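Local coordinates for armadillo repeat protein arm00016 (Synthetic construct, PDB 4D4E) that serves as a computationally designed repeat scaffold for modular peptide recognition, probably binding extended peptides along its solenoid, at residues Q46-I51 with N86-K91; P58-L63 with A76-I81; Q130-I135 with N169-Q174; N157-I162 with K198-A203; A192-I197 with H233-V238. One frame throughout, in Å; residues are numbered along the deposited sequence. Where two conformers were deposited one is given.

Interaction 1: Q46-I51 with N86-K91; sequences QIQKLI and NEQIQK
The chain of Gln-48 bends at chi2 (52°), which swings its amide over to Gln-88, whose own chain runs extended beyond CG. The two residues belong to helices 44-52 and 86-94, which lie next to each other in the armadillo solenoid. The helix axes run at 32° to one another and stay 11.0 Å apart, so long side chains must span the gap. Gln-88 NE2 donates to Gln-48 OE1 at 2.8 Å, with an N-H...O angle of 161°. The bond lies in the carbonyl plane of the acceptor, and the two amides are nearly coplanar. Outside the segments, Gln-88 NE2 also donates to Asn-44 O, and Gln-88 OE1 accepts from Asn-85 N. The buried amide is thus held at both ends and its rotation is fixed. Gln-48 NE2 makes a weak hydrogen bond to Glu-52.

Two isoleucines flank the same chain. Ile-47 CG2 packs 3.7 Å from Gln-88 NE2, beside the polar end. Ile-51 CD1 meets the aliphatic part, 3.6 Å from Gln-88 CG, crossing it at about a right angle. With a leucine in place of Gln-88, Gln-48 OE1 and Asn-44 O would probably lose their shared donor and the Gln-48 amide would be freer to turn. Toward exposed Lys-91 the contact is looser: Ile-51 CG2 lies 4.1 Å from Lys-91 CG.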
# COMPACT_ATOMS: atom_id res chain seq x y z
N GLN A 46 16.91 6.64 -11.62
CA GLN A 46 17.57 6.67 -10.32
C GLN A 46 17.35 5.36 -9.54
O GLN A 46 18.30 4.81 -8.96
CB GLN A 46 17.06 7.86 -9.49
CG GLN A 46 17.43 9.24 -10.03
CD GLN A 46 18.91 9.56 -9.90
OE1 GLN A 46 19.33 10.19 -8.92
NE2 GLN A 46 19.70 9.13 -10.87
N ILE A 47 16.12 4.87 -9.53
CA ILE A 47 15.84 3.60 -8.88
C ILE A 47 16.66 2.49 -9.52
O ILE A 47 17.14 1.56 -8.85
CB ILE A 47 14.32 3.30 -8.90
CG1 ILE A 47 13.61 4.29 -7.99
CG2 ILE A 47 14.03 1.86 -8.49
CD1 ILE A 47 12.12 4.48 -8.29
N GLN A 48 16.85 2.59 -10.83
CA GLN A 48 17.54 1.53 -11.55
C GLN A 48 19.00 1.47 -11.17
O GLN A 48 19.58 0.37 -11.00
CB GLN A 48 17.36 1.70 -13.09
CG GLN A 48 17.76 0.46 -13.84
CD GLN A 48 17.07 -0.77 -13.29
OE1 GLN A 48 15.91 -0.71 -12.88
NE2 GLN A 48 17.78 -1.91 -13.31
N LYS A 49 19.62 2.63 -11.00
CA LYS A 49 20.98 2.69 -10.50
C LYS A 49 21.12 1.98 -9.14
O LYS A 49 22.08 1.24 -8.86
CB LYS A 49 21.39 4.14 -10.35
CG LYS A 49 21.10 4.95 -11.62
CD LYS A 49 21.74 6.33 -11.59
CE LYS A 49 23.17 6.23 -12.07
NZ LYS A 49 23.87 7.54 -12.24
N LEU A 50 20.13 2.21 -8.28
CA LEU A 50 20.13 1.64 -6.94
C LEU A 50 20.04 0.13 -6.97
O LEU A 50 20.73 -0.56 -6.19
CB LEU A 50 18.94 2.16 -6.14
CG LEU A 50 19.07 3.61 -5.66
CD1 LEU A 50 17.78 4.03 -4.98
CD2 LEU A 50 20.29 3.76 -4.73
N ILE A 51 19.16 -0.38 -7.86
CA ILE A 51 19.04 -1.79 -8.09
C ILE A 51 20.37 -2.40 -8.58
O ILE A 51 20.85 -3.42 -8.03
CB ILE A 51 17.86 -2.08 -9.05
CG1 ILE A 51 16.55 -1.86 -8.30
CG2 ILE A 51 17.93 -3.51 -9.55
CD1 ILE A 51 15.32 -1.89 -9.20
N ASN A 86 7.19 -2.16 -13.09
CA ASN A 86 6.84 -3.48 -12.62
C ASN A 86 8.06 -4.40 -12.54
O ASN A 86 8.06 -5.28 -11.72
CB ASN A 86 5.75 -4.15 -13.49
CG ASN A 86 4.38 -3.50 -13.37
OD1 ASN A 86 4.15 -2.61 -12.57
ND2 ASN A 86 3.45 -3.97 -14.17
N GLU A 87 9.07 -4.18 -13.37
CA GLU A 87 10.39 -4.82 -13.23
C GLU A 87 11.08 -4.51 -11.87
O GLU A 87 11.69 -5.40 -11.23
CB GLU A 87 11.31 -4.42 -14.37
CG GLU A 87 10.91 -4.99 -15.72
CD GLU A 87 12.09 -5.49 -16.55
OE1 GLU A 87 13.26 -5.20 -16.18
OE2 GLU A 87 11.84 -6.20 -17.57
N GLN A 88 10.92 -3.28 -11.41
CA GLN A 88 11.56 -2.84 -10.17
C GLN A 88 10.77 -3.28 -8.98
O GLN A 88 11.38 -3.63 -7.98
CB GLN A 88 11.80 -1.35 -10.18
CG GLN A 88 12.59 -0.99 -11.42
CD GLN A 88 12.62 0.48 -11.70
OE1 GLN A 88 11.60 1.20 -11.60
NE2 GLN A 88 13.79 0.96 -12.08
N ILE A 89 9.43 -3.30 -9.07
CA ILE A 89 8.68 -3.93 -8.01
C ILE A 89 9.10 -5.42 -7.91
O ILE A 89 9.26 -5.98 -6.83
CB ILE A 89 7.19 -3.82 -8.23
CG1 ILE A 89 6.74 -2.34 -8.11
CG2 ILE A 89 6.46 -4.76 -7.28
CD1 ILE A 89 5.28 -2.09 -8.47
N GLN A 90 9.27 -6.07 -9.06
CA GLN A 90 9.72 -7.44 -9.08
C GLN A 90 11.03 -7.71 -8.32
O GLN A 90 11.19 -8.70 -7.61
CB GLN A 90 9.88 -7.86 -10.54
CG GLN A 90 8.74 -8.76 -10.97
CD GLN A 90 8.50 -9.85 -9.96
OE1 GLN A 90 9.42 -10.58 -9.60
NE2 GLN A 90 7.26 -9.95 -9.47
N LYS A 91 12.00 -6.88 -8.59
CA LYS A 91 13.24 -6.88 -7.83
C LYS A 91 13.07 -6.77 -6.33
O LYS A 91 13.78 -7.43 -5.64
CB LYS A 91 14.16 -5.78 -8.34
CG LYS A 91 14.69 -6.06 -9.77
CD LYS A 91 15.68 -7.20 -9.77
CE LYS A 91 15.24 -8.25 -10.77
NZ LYS A 91 15.92 -8.05 -12.05

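Interaction 2: P58-L63 with A76-I81; sequences PLVKLL and AAIANI
This is a buried, wholly apolar contact between Leu-59, Val-60 and Leu-63 on one side and Ala-77, Ile-78 and Ile-81 on the other. It lies in the hydrophobic core of the armadillo fold, where short helix 56-61 packs against the long helix 68-81 that follows it. No hydrogen bond crosses between the segments. Branched side chains do the work.

Leu-59 takes a first torsion of -91°, away from the usual staggered positions. From there its CD1 reaches three residues of the long helix. It meets Ile-81 CD1 tip to tip at 3.4 Å, closer than usual van der Waals contact, so this spot is tightly packed. The same methyl is 4.1 Å from Ile-78 CG1, where the two chains slide past each other in opposite directions. It also rests 4.2 Å from Ala-77 CB. Here the long helix offers only a methyl group.

Leu-33 and Leu-36 of helix 26-40 touch Leu-59 too, and Leu-36 also touches Ala-77. A third helix therefore closes this part of the core. Pro-100 and Leu-101 of helix 98-103 pack on Leu-63.

Leu-63 sits in a 3-10 turn. Leu-63 N bonds to Val-60 O at 3.1 Å within this turn. Val-60 adds a looser touch, its CA 4.3 Å from Ile-78 CD1. Leu-63 points its fork at the same methyl, tip to tip. Ile-78 CD1 lies 3.6 Å from Leu-63 CD1 and 3.8 Å from Leu-63 CD2.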
# COMPACT_ATOMS: atom_id res chain seq x y z
N PRO A 58 20.37 -5.10 1.08
CA PRO A 58 20.77 -4.41 2.32
C PRO A 58 19.64 -3.49 2.89
O PRO A 58 19.46 -3.38 4.12
CB PRO A 58 22.05 -3.63 1.94
CG PRO A 58 22.44 -4.07 0.59
CD PRO A 58 21.33 -4.89 -0.03
N LEU A 59 18.84 -2.90 2.00
CA LEU A 59 17.70 -2.13 2.45
C LEU A 59 16.67 -2.97 3.17
O LEU A 59 16.21 -2.57 4.21
CB LEU A 59 17.04 -1.36 1.31
CG LEU A 59 17.37 0.03 0.89
CD1 LEU A 59 16.26 0.38 -0.09
CD2 LEU A 59 17.37 1.01 2.07
N VAL A 60 16.26 -4.11 2.60
CA VAL A 60 15.31 -5.04 3.25
C VAL A 60 15.84 -5.51 4.62
O VAL A 60 15.06 -5.74 5.55
CB VAL A 60 15.07 -6.29 2.34
CG1 VAL A 60 14.22 -7.34 3.06
CG2 VAL A 60 14.39 -5.88 1.05
N LYS A 61 17.16 -5.74 4.71
CA LYS A 61 17.75 -6.22 5.93
C LYS A 61 17.70 -5.16 7.04
O LYS A 61 17.71 -5.53 8.22
CB LYS A 61 19.17 -6.68 5.69
CG LYS A 61 19.77 -7.40 6.87
CD LYS A 61 21.27 -7.14 6.93
CE LYS A 61 21.80 -7.17 8.36
NZ LYS A 61 23.05 -6.38 8.33
N LEU A 62 17.66 -3.88 6.68
CA LEU A 62 17.48 -2.78 7.65
C LEU A 62 16.10 -2.74 8.30
O LEU A 62 15.92 -2.00 9.28
CB LEU A 62 17.77 -1.40 6.99
CG LEU A 62 19.24 -1.07 6.70
CD1 LEU A 62 19.42 0.25 5.98
CD2 LEU A 62 20.07 -1.14 8.00
N LEU A 63 15.13 -3.51 7.77
CA LEU A 63 13.77 -3.54 8.30
C LEU A 63 13.74 -4.32 9.59
O LEU A 63 12.73 -4.32 10.26
CB LEU A 63 12.76 -4.16 7.30
CG LEU A 63 12.69 -3.52 5.91
CD1 LEU A 63 11.61 -4.13 5.00
CD2 LEU A 63 12.57 -1.98 6.03
N ALA A 76 10.65 3.89 4.01
CA ALA A 76 10.27 5.03 3.17
C ALA A 76 10.95 4.85 1.83
O ALA A 76 10.37 5.04 0.77
CB ALA A 76 10.64 6.42 3.79
N ALA A 77 12.21 4.47 1.91
CA ALA A 77 13.04 4.30 0.72
C ALA A 77 12.46 3.16 -0.18
O ALA A 77 12.28 3.38 -1.40
CB ALA A 77 14.47 4.02 1.14
N ILE A 78 12.22 1.97 0.41
CA ILE A 78 11.50 0.85 -0.22
C ILE A 78 10.13 1.33 -0.76
O ILE A 78 9.74 0.94 -1.86
CB ILE A 78 11.32 -0.36 0.74
CG1 ILE A 78 12.66 -1.01 1.14
CG2 ILE A 78 10.28 -1.37 0.23
CD1 ILE A 78 12.48 -2.01 2.25
N ALA A 79 9.38 2.17 -0.02
CA ALA A 79 8.15 2.66 -0.63
C ALA A 79 8.42 3.40 -1.95
O ALA A 79 7.62 3.32 -2.91
CB ALA A 79 7.32 3.54 0.34
N ASN A 80 9.52 4.15 -1.99
CA ASN A 80 9.86 4.94 -3.16
C ASN A 80 10.35 4.07 -4.32
O ASN A 80 9.99 4.34 -5.46
CB ASN A 80 10.88 6.01 -2.81
CG ASN A 80 10.24 7.35 -2.43
OD1 ASN A 80 9.16 7.68 -2.88
ND2 ASN A 80 10.97 8.15 -1.67
N ILE A 81 11.14 3.02 -4.02
CA ILE A 81 11.55 2.01 -5.04
C ILE A 81 10.32 1.32 -5.67
O ILE A 81 10.23 1.17 -6.89
CB ILE A 81 12.60 0.99 -4.44
CG1 ILE A 81 13.89 1.74 -4.12
CG2 ILE A 81 12.85 -0.22 -5.34
CD1 ILE A 81 14.71 1.08 -3.04

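Interaction 3: Q130-I135 with N169-Q174; sequences QIQKLI and NNEQIQ
The side-chain amide of Gln-172 is covered on both faces and bonded at its edge. Over one face sits the Ile-131 methyl CG2, 3.5 Å from Gln-172 CD. Over the opposite face lies the amide of Asn-169, its ND2 3.6 Å from Gln-172 CD. At the edge, Gln-172 NE2 donates to Gln-132 OE1 at 3.0 Å. The bond is nearly straight (172°), lies in both amide planes and uses a lone pair. A bend at chi2 (55°) brings the Gln-132 amide to this place. Gln-172 NE2 also donates to Asn-128 O.

Asn-169 and Gln-172 form a capping box at the start of helix 170-178. Gln-172 N donates to Asn-169 OD1 at 2.8 Å. In return, Asn-169 N reaches Gln-172 OE1 at 2.9 Å from above the carbonyl plane. Gln-172 thus completes the capping box of its own helix and also bonds across to helix 128-136.

Water 1 donates to Gln-132 OE1 and Glu-171 OE1 and accepts from Asn-169 ND2. Gln-132 OE1 therefore takes two bonds. Ile-135 CD1 packs on the aliphatic part of the chain, 3.6 Å from Gln-172 CG.

In the armadillo solenoid helix 86-94 borders the Gln-130 side, where Gln-130 NE2 bonds to Asn-86 O. Leu-134 packs on helix 110-124. Beyond the second segment comes helix 212-221, whose Met-214 touches Ile-173.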
# COMPACT_ATOMS: atom_id res chain seq x y z
N GLN A 130 2.15 -9.55 -8.71
CA GLN A 130 2.69 -8.83 -7.55
C GLN A 130 1.64 -8.66 -6.46
O GLN A 130 1.91 -8.90 -5.29
CB GLN A 130 3.36 -7.55 -8.05
CG GLN A 130 4.42 -7.95 -9.09
CD GLN A 130 4.94 -6.77 -9.88
OE1 GLN A 130 4.25 -5.77 -10.01
NE2 GLN A 130 6.20 -6.85 -10.33
N ILE A 131 0.39 -8.32 -6.82
CA ILE A 131 -0.73 -8.43 -5.88
C ILE A 131 -0.79 -9.83 -5.18
O ILE A 131 -1.03 -9.96 -3.95
CB ILE A 131 -2.08 -8.17 -6.58
CG1 ILE A 131 -2.17 -6.66 -7.01
CG2 ILE A 131 -3.25 -8.61 -5.66
CD1 ILE A 131 -3.27 -6.30 -8.00
N GLN A 132 -0.66 -10.87 -6.00
CA GLN A 132 -0.69 -12.26 -5.52
C GLN A 132 0.37 -12.56 -4.46
O GLN A 132 0.04 -13.21 -3.47
CB GLN A 132 -0.48 -13.22 -6.70
CG GLN A 132 -0.73 -14.68 -6.36
CD GLN A 132 -2.11 -14.90 -5.75
OE1 GLN A 132 -3.10 -14.19 -6.08
NE2 GLN A 132 -2.20 -15.85 -4.83
N LYS A 133 1.63 -12.13 -4.71
CA LYS A 133 2.73 -12.29 -3.77
C LYS A 133 2.42 -11.59 -2.46
O LYS A 133 2.69 -12.12 -1.39
CB LYS A 133 4.06 -11.78 -4.37
CG LYS A 133 4.69 -12.73 -5.35
CD LYS A 133 4.77 -14.14 -4.78
CE LYS A 133 5.20 -15.11 -5.86
NZ LYS A 133 6.37 -14.53 -6.57
N LEU A 134 1.83 -10.41 -2.52
CA LEU A 134 1.31 -9.74 -1.31
C LEU A 134 0.29 -10.53 -0.51
O LEU A 134 0.28 -10.48 0.74
CB LEU A 134 0.68 -8.36 -1.63
CG LEU A 134 1.64 -7.22 -1.88
CD1 LEU A 134 0.86 -6.00 -2.37
CD2 LEU A 134 2.51 -6.81 -0.70
N ILE A 135 -0.66 -11.13 -1.24
CA ILE A 135 -1.64 -11.95 -0.64
C ILE A 135 -0.94 -13.15 0.06
O ILE A 135 -1.30 -13.51 1.20
CB ILE A 135 -2.72 -12.40 -1.69
CG1 ILE A 135 -3.63 -11.20 -2.10
CG2 ILE A 135 -3.64 -13.49 -1.15
CD1 ILE A 135 -4.71 -11.54 -3.13
N ASN A 169 -7.42 -9.65 -9.95
CA ASN A 169 -8.17 -10.65 -10.73
C ASN A 169 -9.30 -11.16 -9.87
O ASN A 169 -9.38 -10.81 -8.67
CB ASN A 169 -7.21 -11.73 -11.25
CG ASN A 169 -6.66 -12.65 -10.16
OD1 ASN A 169 -7.33 -12.96 -9.17
ND2 ASN A 169 -5.46 -13.20 -10.42
N ASN A 170 -10.19 -11.96 -10.42
CA ASN A 170 -11.36 -12.27 -9.62
C ASN A 170 -11.03 -13.22 -8.46
O ASN A 170 -11.66 -13.18 -7.42
CB ASN A 170 -12.56 -12.68 -10.50
CG ASN A 170 -13.30 -11.45 -11.10
OD1 ASN A 170 -13.65 -10.44 -10.41
ND2 ASN A 170 -13.60 -11.56 -12.38
N GLU A 171 -9.97 -14.01 -8.60
CA GLU A 171 -9.48 -14.77 -7.46
C GLU A 171 -9.12 -13.79 -6.27
O GLU A 171 -9.53 -14.00 -5.12
CB GLU A 171 -8.25 -15.59 -7.90
CG GLU A 171 -7.50 -16.20 -6.75
CD GLU A 171 -6.76 -17.43 -7.16
OE1 GLU A 171 -5.77 -17.31 -7.90
OE2 GLU A 171 -7.18 -18.50 -6.72
N GLN A 172 -8.41 -12.71 -6.58
CA GLN A 172 -7.85 -11.82 -5.53
C GLN A 172 -8.95 -11.04 -4.87
O GLN A 172 -8.90 -10.75 -3.64
CB GLN A 172 -6.82 -10.91 -6.15
CG GLN A 172 -5.67 -11.80 -6.60
CD GLN A 172 -4.74 -11.16 -7.58
OE1 GLN A 172 -5.08 -10.16 -8.27
NE2 GLN A 172 -3.54 -11.75 -7.71
N ILE A 173 -9.96 -10.71 -5.68
CA ILE A 173 -11.13 -10.02 -5.18
C ILE A 173 -11.87 -10.92 -4.19
O ILE A 173 -12.28 -10.46 -3.13
CB ILE A 173 -12.05 -9.52 -6.33
CG1 ILE A 173 -11.40 -8.35 -7.09
CG2 ILE A 173 -13.39 -9.06 -5.78
CD1 ILE A 173 -12.14 -7.99 -8.36
N GLN A 174 -11.99 -12.21 -4.50
CA GLN A 174 -12.68 -13.07 -3.54
C GLN A 174 -11.90 -13.16 -2.17
O GLN A 174 -12.49 -13.11 -1.10
CB GLN A 174 -12.88 -14.48 -4.11
CG GLN A 174 -13.50 -15.42 -3.09
CD GLN A 174 -14.83 -14.92 -2.52
OE1 GLN A 174 -15.45 -13.94 -3.01
NE2 GLN A 174 -15.30 -15.60 -1.48
O HOH W 1 -4.31 -15.08 -8.47

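Interaction 4: N157-I162 with K198-A203; sequences NAVAAI and KNAVAA
Asn-199 O accepts from Ala-203 N at 3.0 Å, a bond within helix 194-208 that joins two residues facing helix 152-166. No hydrogen bond crosses between the two helices here. The side chain of Asn-199 lies across the gap instead. Its first torsion (-67°) sets CG beside the backbone N, and ND2 then comes 3.8 Å from Ala-160 CB. This touch is plain packing of an amide on a methyl. Asn-199 CB meets Val-159 CB at 3.9 Å.

The two helices run side by side in the armadillo solenoid, 18° from parallel and with axes only 8.5 Å apart. Small residues allow this closeness: the CA atoms of Ala-160 and Asn-199 are 5.6 Å apart. Long helices of this kind line the peptide groove in natural armadillo proteins, so close parallel stacking probably sets the spacing along that surface.

Val-159 was modelled in two conformers, so the approach of its CG1 to Ala-200 N is doubtful. Outside the segments, Leu-185 of helix 182-187 touches Val-159, Ile-162 and Ala-203. Helix 110-124 packs on the other side, against Asn-157, Ala-158 and Ala-161. One turn further along, contact becomes looser. Ile-162 CG2 comes 4.5 Å from Ala-203 CB.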
# COMPACT_ATOMS: atom_id res chain seq x y z
N ASN A 157 -3.45 5.36 3.67
CA ASN A 157 -2.55 4.46 2.92
C ASN A 157 -3.16 3.02 2.83
O ASN A 157 -3.04 2.35 1.80
CB ASN A 157 -1.19 4.41 3.63
CG ASN A 157 -0.36 5.71 3.47
OD1 ASN A 157 -0.46 6.40 2.48
ND2 ASN A 157 0.50 5.97 4.42
N ALA A 158 -3.85 2.59 3.92
CA ALA A 158 -4.45 1.26 3.98
C ALA A 158 -5.55 1.10 2.98
O ALA A 158 -5.66 0.01 2.41
CB ALA A 158 -5.00 0.91 5.36
N VAL A 159 -6.42 2.14 2.80
CA VAL A 159 -7.48 2.01 1.79
C VAL A 159 -6.89 2.06 0.42
O VAL A 159 -7.41 1.42 -0.49
CB VAL A 159 -8.57 3.11 1.82
CG1 VAL A 159 -9.89 2.51 1.31
CG2 VAL A 159 -8.73 3.68 3.20
N ALA A 160 -5.84 2.85 0.25
CA ALA A 160 -5.16 2.93 -1.07
C ALA A 160 -4.59 1.53 -1.44
O ALA A 160 -4.66 1.08 -2.63
CB ALA A 160 -4.04 4.01 -1.04
N ALA A 161 -4.09 0.81 -0.43
CA ALA A 161 -3.58 -0.56 -0.68
C ALA A 161 -4.74 -1.50 -1.03
O ALA A 161 -4.63 -2.31 -1.92
CB ALA A 161 -2.79 -1.09 0.54
N ILE A 162 -5.85 -1.41 -0.28
CA ILE A 162 -6.99 -2.27 -0.52
C ILE A 162 -7.61 -1.97 -1.90
O ILE A 162 -7.92 -2.89 -2.65
CB ILE A 162 -8.07 -2.11 0.56
CG1 ILE A 162 -7.58 -2.58 1.95
CG2 ILE A 162 -9.42 -2.75 0.09
CD1 ILE A 162 -7.10 -4.01 2.07
N LYS A 198 -12.41 8.82 -1.46
CA LYS A 198 -12.20 8.51 -2.89
C LYS A 198 -11.52 7.11 -3.08
O LYS A 198 -11.82 6.39 -4.01
CB LYS A 198 -11.39 9.61 -3.61
CG LYS A 198 -12.13 10.92 -3.73
CD LYS A 198 -11.41 11.88 -4.64
CE LYS A 198 -10.12 12.39 -4.07
NZ LYS A 198 -9.75 13.51 -5.00
N ASN A 199 -10.63 6.72 -2.17
CA ASN A 199 -9.99 5.38 -2.33
C ASN A 199 -11.02 4.26 -1.97
O ASN A 199 -11.00 3.21 -2.58
CB ASN A 199 -8.77 5.24 -1.42
CG ASN A 199 -7.60 6.16 -1.81
OD1 ASN A 199 -7.42 6.47 -2.97
ND2 ASN A 199 -6.78 6.56 -0.81
N ALA A 200 -11.85 4.47 -0.92
CA ALA A 200 -12.93 3.54 -0.59
C ALA A 200 -13.91 3.37 -1.77
O ALA A 200 -14.33 2.25 -2.10
CB ALA A 200 -13.66 3.98 0.71
N VAL A 201 -14.24 4.49 -2.43
CA VAL A 201 -15.14 4.45 -3.55
C VAL A 201 -14.45 3.67 -4.68
O VAL A 201 -15.08 2.93 -5.40
CB VAL A 201 -15.52 5.87 -4.06
CG1 VAL A 201 -16.20 5.77 -5.41
CG2 VAL A 201 -16.46 6.60 -3.08
N ALA A 202 -13.18 3.93 -4.90
CA ALA A 202 -12.47 3.22 -6.00
C ALA A 202 -12.49 1.69 -5.75
O ALA A 202 -12.81 0.90 -6.64
CB ALA A 202 -11.04 3.70 -6.08
N ALA A 203 -12.17 1.30 -4.52
CA ALA A 203 -12.13 -0.13 -4.15
C ALA A 203 -13.45 -0.80 -4.51
O ALA A 203 -13.48 -1.80 -5.17
CB ALA A 203 -11.90 -0.24 -2.66

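Interaction 5: A192-I197 with H233-V238; sequences ASEEVI and HANEEV
The contact joins the capped N-terminal ends of two neighbouring helices of the armadillo solenoid, with Glu-194 and Ile-197 at the start of helix 194-208 and His-233, Asn-235 and Val-238 at the start of helix 236-248. Asn-235 is the N-cap of the second helix. Its OD1 accepts from Val-238 N at 3.0 Å and weakly from Glu-237 N. Ser-193 caps the first helix through a weak bond from Val-196 N.

The imidazole of His-233 lies between the two ends. Its ND1 accepts from Asn-235 N at 3.0 Å, close to the ring plane, which holds the ring in place. Its NE2 is 2.6 Å from water 2, which donates to Ala-192 O and so bridges the segments. Val-238 CG1 lies over one ring face, offset toward the rim. Ile-197 CD1 approaches obliquely, 3.5 Å from His-233 NE2.

The first torsion of Glu-194 (-73°) lays CG 3.6 Å from His-233 CE1; the chain then runs extended (chi2 -175°) and carries the carboxylate to Asn-235. Glu-194 OE1 is 3.0 Å from Asn-235 ND2, too poorly angled for a hydrogen bond. Glu-194 OE2 sits at the ring edge, in plane. Cut back to alanine, Glu-194 would no longer reach the imidazole, and its CE1 side and Asn-235 would probably lose their carboxylate neighbour. Deeper in, Ile-197 CG2 meets Val-238 CG1 at 3.5 Å.

Leu-230, in the loop ahead of helix 236-248, touches Ile-197 and Val-238. On the far side, Val-196 packs on Ile-155 and Val-159 of helix 152-166, and Ser-193 OG bonds to Glu-152.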
# COMPACT_ATOMS: atom_id res chain seq x y z
N ALA A 192 -14.29 11.25 7.53
CA ALA A 192 -13.97 12.67 7.53
C ALA A 192 -13.04 13.06 6.37
O ALA A 192 -13.18 14.12 5.79
CB ALA A 192 -13.36 13.05 8.85
N SER A 193 -12.12 12.20 5.98
CA SER A 193 -11.19 12.54 4.92
C SER A 193 -11.70 12.28 3.48
O SER A 193 -12.08 11.14 3.14
CB SER A 193 -9.88 11.78 5.20
OG SER A 193 -8.97 11.95 4.15
N GLU A 194 -11.61 13.30 2.59
CA GLU A 194 -11.95 13.16 1.16
C GLU A 194 -11.03 12.17 0.42
O GLU A 194 -11.41 11.54 -0.59
CB GLU A 194 -11.88 14.51 0.41
CG GLU A 194 -13.01 15.48 0.72
CD GLU A 194 -12.99 16.76 -0.13
OE1 GLU A 194 -12.38 16.75 -1.23
OE2 GLU A 194 -13.59 17.79 0.31
N GLU A 195 -9.77 12.13 0.83
CA GLU A 195 -8.79 11.24 0.23
C GLU A 195 -9.19 9.82 0.54
O GLU A 195 -9.16 8.98 -0.33
CB GLU A 195 -7.39 11.55 0.75
CG GLU A 195 -6.71 12.67 0.01
CD GLU A 195 -7.06 12.68 -1.47
OE1 GLU A 195 -7.01 11.59 -2.08
OE2 GLU A 195 -7.37 13.78 -2.02
N VAL A 196 -9.58 9.59 1.80
CA VAL A 196 -10.04 8.30 2.25
C VAL A 196 -11.31 7.87 1.50
O VAL A 196 -11.33 6.79 0.95
CB VAL A 196 -10.19 8.22 3.77
CG1 VAL A 196 -10.93 6.92 4.18
CG2 VAL A 196 -8.83 8.29 4.43
N ILE A 197 -12.35 8.71 1.51
CA ILE A 197 -13.53 8.45 0.70
C ILE A 197 -13.24 8.07 -0.75
O ILE A 197 -13.79 7.09 -1.22
CB ILE A 197 -14.53 9.66 0.70
CG1 ILE A 197 -15.11 9.89 2.12
CG2 ILE A 197 -15.56 9.53 -0.43
CD1 ILE A 197 -15.51 11.30 2.26
N HIS A 233 -22.03 14.95 -1.20
CA HIS A 233 -20.83 15.33 -0.52
C HIS A 233 -20.39 16.67 -1.08
O HIS A 233 -20.58 16.92 -2.28
CB HIS A 233 -19.76 14.29 -0.83
CG HIS A 233 -18.51 14.47 -0.03
ND1 HIS A 233 -17.56 15.40 -0.37
CD2 HIS A 233 -18.07 13.87 1.10
CE1 HIS A 233 -16.58 15.37 0.52
NE2 HIS A 233 -16.88 14.46 1.43
N ALA A 234 -19.74 17.52 -0.26
CA ALA A 234 -19.28 18.86 -0.71
C ALA A 234 -18.43 18.89 -1.97
O ALA A 234 -18.56 19.82 -2.80
CB ALA A 234 -18.56 19.62 0.42
N ASN A 235 -17.58 17.87 -2.13
CA ASN A 235 -16.66 17.82 -3.25
C ASN A 235 -17.30 17.17 -4.48
O ASN A 235 -17.85 16.05 -4.42
CB ASN A 235 -15.37 17.08 -2.82
CG ASN A 235 -14.33 17.01 -3.93
OD1 ASN A 235 -14.48 16.26 -4.89
ND2 ASN A 235 -13.29 17.83 -3.83
N GLU A 236 -17.21 17.83 -5.63
CA GLU A 236 -17.91 17.27 -6.80
C GLU A 236 -17.19 16.04 -7.41
O GLU A 236 -17.80 15.19 -7.97
CB GLU A 236 -18.31 18.33 -7.85
CG GLU A 236 -17.37 18.58 -9.02
CD GLU A 236 -18.10 19.32 -10.12
OE1 GLU A 236 -19.22 18.88 -10.51
OE2 GLU A 236 -17.60 20.38 -10.57
N GLU A 237 -15.90 15.98 -7.22
CA GLU A 237 -15.13 14.83 -7.70
C GLU A 237 -15.61 13.56 -6.97
O GLU A 237 -15.87 12.56 -7.59
CB GLU A 237 -13.62 15.10 -7.51
CG GLU A 237 -12.68 13.96 -7.87
CD GLU A 237 -12.66 13.64 -9.36
OE1 GLU A 237 -13.35 14.33 -10.15
OE2 GLU A 237 -11.92 12.70 -9.74
N VAL A 238 -15.71 13.63 -5.64
CA VAL A 238 -16.32 12.57 -4.82
C VAL A 238 -17.73 12.19 -5.31
O VAL A 238 -18.00 11.00 -5.46
CB VAL A 238 -16.39 12.97 -3.32
CG1 VAL A 238 -17.13 11.93 -2.48
CG2 VAL A 238 -15.00 13.24 -2.75
O HOH W 2 -15.07 14.63 3.26

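How the interactions relate
Interactions 2 and 4 are the buried contacts, and neither has a hydrogen bond across it. Interaction 2 is branched apolar packing. Interaction 4 relies on alanines, a valine and an asparagine. Interactions 1, 3 and 5 are partly buried and mix polar and apolar groups. Interaction 5 is bridged by a water and has no direct hydrogen bond across it. Interactions 1 and 3 repeat one glutamine pairing, but interaction 3 adds a capping box and a water. Interactions 1 and 2 touch where Ile-47 packs on Asn-80 and Ile-81. Interactions 1 and 3 meet at Gln-130. Interactions 4 and 5 share helix 194-208, with Lys-198 packing on Val-238. The centres of interactions 1 and 5 lie 34 Å apart.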